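Local coordinates for prephenate dehydrogenase (Aquifex aeolicus, PDB 2G5C), which probably catalyses the NAD-dependent oxidative decarboxylation of prephenate to 4-hydroxyphenylpyruvate in tyrosine biosynthesis, at residues S70-F75 against F234-E239. Residues are numbered along the deposited sequence; the frame is centred on the assembly and turned at random.
Sequences SPVRTF and FLENKE. With NAD (nicotinamide-adenine-dinucleotide), chain E.
R73 lays the end of its guanidinium against L235, its NE 3.5 Å from CD2, and the two side chains cross at about a right angle. The arginine chain, bent at chi2 (-72°), carries its tip from helix 72-85 across to helix 227-236. Arginine suits the place because its polar end can lie beside a leucine methyl and still reach acids: NH1 forms a salt bridge with D232, and NH2 another with E264 of the second subunit. Beside this pair, V72 CG1 meets E236 OE1 at 4.3 Å, a loose touch, while E236 OE2 forms a salt bridge with R76. The contact thus joins the Rossmann-type nucleotide-binding domain to the helical dimerization domain, next to the cofactor. V72 serves both sides, its CG2 lying 3.8 Å from NAD O3D. Two residues earlier, S70 O accepts a short hydrogen bond from that ribose hydroxyl (NAD O3D to S70 O, 2.5 Å). The turn at P71-T74 is held by P71 O, which receives both T74 N and, at 2.6 Å, T74 OG1; S70 OG in turn donates to T74 OG1. The small methyl of T74, CG2, meanwhile packs 3.5 Å from N6A of the NAD adenine.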
loop_
_atom_site.group_PDB
_atom_site.type_symbol
_atom_site.label_atom_id
_atom_site.label_comp_id
_atom_site.label_asym_id
_atom_site.label_seq_id
_atom_site.Cartn_x
_atom_site.Cartn_y
_atom_site.Cartn_z
ATOM N N SER A 70 -16.735 15.297 15.118
ATOM C CA SER A 70 -17.631 15.228 13.976
ATOM C C SER A 70 -16.799 15.581 12.741
ATOM O O SER A 70 -15.596 15.811 12.847
ATOM C CB SER A 70 -18.775 16.235 14.155
ATOM O OG SER A 70 -18.272 17.541 14.405
ATOM N N PRO A 71 -17.415 15.598 11.553
ATOM C CA PRO A 71 -16.627 15.940 10.365
ATOM C C PRO A 71 -16.037 17.348 10.473
ATOM O O PRO A 71 -16.697 18.275 10.952
ATOM C CB PRO A 71 -17.644 15.807 9.237
ATOM C CG PRO A 71 -18.495 14.659 9.715
ATOM C CD PRO A 71 -18.715 15.016 11.173
ATOM N N VAL A 72 -14.790 17.514 10.042
ATOM C CA VAL A 72 -14.149 18.823 10.120
ATOM C C VAL A 72 -15.002 19.919 9.482
ATOM O O VAL A 72 -14.972 21.070 9.918
ATOM C CB VAL A 72 -12.747 18.804 9.454
ATOM C CG1 VAL A 72 -12.229 20.225 9.274
ATOM C CG2 VAL A 72 -11.780 18.016 10.325
ATOM N N ARG A 73 -15.763 19.564 8.453
ATOM C CA ARG A 73 -16.628 20.531 7.781
ATOM C C ARG A 73 -17.649 21.131 8.740
ATOM O O ARG A 73 -18.169 22.214 8.494
ATOM C CB ARG A 73 -17.382 19.865 6.627
ATOM C CG ARG A 73 -16.594 19.703 5.337
ATOM C CD ARG A 73 -16.372 21.042 4.629
ATOM N NE ARG A 73 -15.803 20.863 3.293
ATOM C CZ ARG A 73 -16.457 20.330 2.264
ATOM N NH1 ARG A 73 -17.711 19.920 2.405
ATOM N NH2 ARG A 73 -15.855 20.199 1.089
ATOM N N THR A 74 -17.936 20.428 9.830
ATOM C CA THR A 74 -18.929 20.896 10.800
ATOM C C THR A 74 -18.368 21.705 11.962
ATOM O O THR A 74 -19.123 22.321 12.720
ATOM C CB THR A 74 -19.724 19.714 11.398
ATOM O OG1 THR A 74 -18.856 18.900 12.200
ATOM C CG2 THR A 74 -20.331 18.869 10.293
ATOM N N PHE A 75 -17.050 21.702 12.106
ATOM C CA PHE A 75 -16.402 22.416 13.196
ATOM C C PHE A 75 -16.736 23.904 13.275
ATOM O O PHE A 75 -17.132 24.395 14.331
ATOM C CB PHE A 75 -14.884 22.232 13.109
ATOM C CG PHE A 75 -14.409 20.851 13.499
ATOM C CD1 PHE A 75 -15.275 19.757 13.459
ATOM C CD2 PHE A 75 -13.087 20.645 13.883
ATOM C CE1 PHE A 75 -14.831 18.477 13.795
ATOM C CE2 PHE A 75 -12.630 19.373 14.221
ATOM C CZ PHE A 75 -13.503 18.284 14.178
ATOM N N PHE A 234 -9.105 16.930 0.958
ATOM C CA PHE A 234 -8.479 17.487 -0.236
ATOM C C PHE A 234 -8.842 18.958 -0.423
ATOM O O PHE A 234 -8.052 19.731 -0.965
ATOM C CB PHE A 234 -8.859 16.676 -1.486
ATOM C CG PHE A 234 -8.279 15.283 -1.511
ATOM C CD1 PHE A 234 -7.053 15.010 -0.905
ATOM C CD2 PHE A 234 -8.939 14.251 -2.173
ATOM C CE1 PHE A 234 -6.493 13.731 -0.957
ATOM C CE2 PHE A 234 -8.386 12.966 -2.232
ATOM C CZ PHE A 234 -7.161 12.706 -1.622
ATOM N N LEU A 235 -10.030 19.350 0.032
ATOM C CA LEU A 235 -10.448 20.746 -0.068
ATOM C C LEU A 235 -9.768 21.570 1.022
ATOM O O LEU A 235 -9.165 22.606 0.749
ATOM C CB LEU A 235 -11.967 20.890 0.103
ATOM C CG LEU A 235 -12.433 22.340 0.340
ATOM C CD1 LEU A 235 -12.219 23.170 -0.920
ATOM C CD2 LEU A 235 -13.900 22.364 0.743
ATOM N N GLU A 236 -9.876 21.097 2.259
ATOM C CA GLU A 236 -9.305 21.785 3.412
ATOM C C GLU A 236 -7.787 21.968 3.335
ATOM O O GLU A 236 -7.259 22.977 3.803
ATOM C CB GLU A 236 -9.662 21.020 4.688
ATOM C CG GLU A 236 -9.399 21.765 5.995
ATOM C CD GLU A 236 -10.413 22.867 6.266
ATOM O OE1 GLU A 236 -11.570 22.737 5.801
ATOM O OE2 GLU A 236 -10.060 23.850 6.958
ATOM N N ASN A 237 -7.090 20.999 2.744
ATOM C CA ASN A 237 -5.632 21.072 2.639
ATOM C C ASN A 237 -5.196 21.187 1.182
ATOM O O ASN A 237 -4.124 20.713 0.805
ATOM C CB ASN A 237 -5.008 19.818 3.264
ATOM C CG ASN A 237 -3.583 20.050 3.753
ATOM O OD1 ASN A 237 -2.825 19.100 3.969
ATOM N ND2 ASN A 237 -3.221 21.310 3.949
ATOM N N LYS A 238 -6.021 21.844 0.371
ATOM C CA LYS A 238 -5.754 21.988 -1.056
ATOM C C LYS A 238 -4.331 22.372 -1.463
ATOM O O LYS A 238 -3.726 21.705 -2.303
ATOM C CB LYS A 238 -6.736 22.987 -1.677
ATOM C CG LYS A 238 -6.640 23.076 -3.198
ATOM C CD LYS A 238 -7.620 24.095 -3.773
ATOM C CE LYS A 238 -7.255 25.511 -3.347
ATOM N NZ LYS A 238 -8.235 26.528 -3.831
ATOM N N GLU A 239 -3.798 23.445 -0.888
ATOM C CA GLU A 239 -2.454 23.882 -1.254
ATOM C C GLU A 239 -1.381 22.822 -1.043
ATOM O O GLU A 239 -0.611 22.530 -1.955
ATOM C CB GLU A 239 -2.081 25.156 -0.493
ATOM C CG GLU A 239 -2.998 26.321 -0.801
ATOM C CD GLU A 239 -3.315 26.423 -2.280
ATOM O OE1 GLU A 239 -2.363 26.489 -3.090
ATOM O OE2 GLU A 239 -4.516 26.432 -2.629
HETATM P PA NAD E . -17.921 8.669 12.075
HETATM O O1A NAD E . -17.764 7.363 12.734
HETATM O O2A NAD E . -18.663 8.667 10.756
HETATM O O5B NAD E . -18.620 9.627 13.137
HETATM C C5B NAD E . -18.917 10.950 12.795
HETATM C C4B NAD E . -20.115 11.411 13.605
HETATM O O4B NAD E . -20.360 12.722 13.170
HETATM C C3B NAD E . -21.404 10.616 13.295
HETATM O O3B NAD E . -21.935 9.977 14.449
HETATM C C2B NAD E . -22.320 11.673 12.674
HETATM O O2B NAD E . -23.705 11.494 12.880
HETATM C C1B NAD E . -21.737 12.913 13.311
HETATM N N9A NAD E . -22.047 14.234 12.735
HETATM C C8A NAD E . -22.098 14.623 11.418
HETATM N N7A NAD E . -22.419 15.927 11.367
HETATM C C5A NAD E . -22.574 16.384 12.630
HETATM C C6A NAD E . -22.900 17.628 13.192
HETATM N N6A NAD E . -23.130 18.681 12.428
HETATM N N1A NAD E . -22.981 17.759 14.580
HETATM C C2A NAD E . -22.742 16.664 15.412
HETATM N N3A NAD E . -22.420 15.430 14.865
HETATM C C4A NAD E . -22.341 15.309 13.498
HETATM O O3 NAD E . -16.476 9.393 11.827
HETATM P PN NAD E . -15.134 9.139 12.673
HETATM O O1N NAD E . -15.508 8.874 14.075
HETATM O O2N NAD E . -14.360 8.070 11.984
HETATM O O5D NAD E . -14.240 10.480 12.580
HETATM C C5D NAD E . -14.683 11.703 13.137
HETATM C C4D NAD E . -13.620 12.821 13.040
HETATM O O4D NAD E . -12.351 12.316 13.421
HETATM C C3D NAD E . -13.409 13.512 11.686
HETATM O O3D NAD E . -13.435 14.927 11.889
HETATM C C2D NAD E . -12.049 13.049 11.186
HETATM O O2D NAD E . -11.358 14.049 10.442
HETATM C C1D NAD E . -11.348 12.631 12.477
HETATM N N1N NAD E . -10.410 11.469 12.389
HETATM C C2N NAD E . -10.880 10.281 11.833
HETATM C C3N NAD E . -10.029 9.173 11.734
HETATM C C7N NAD E . -10.552 7.901 11.134
HETATM O O7N NAD E . -9.696 6.838 11.052
HETATM N N7N NAD E . -11.787 7.759 10.686
HETATM C C4N NAD E . -8.692 9.286 12.208
HETATM C C5N NAD E . -8.227 10.496 12.770
HETATM C C6N NAD E . -9.105 11.590 12.855
#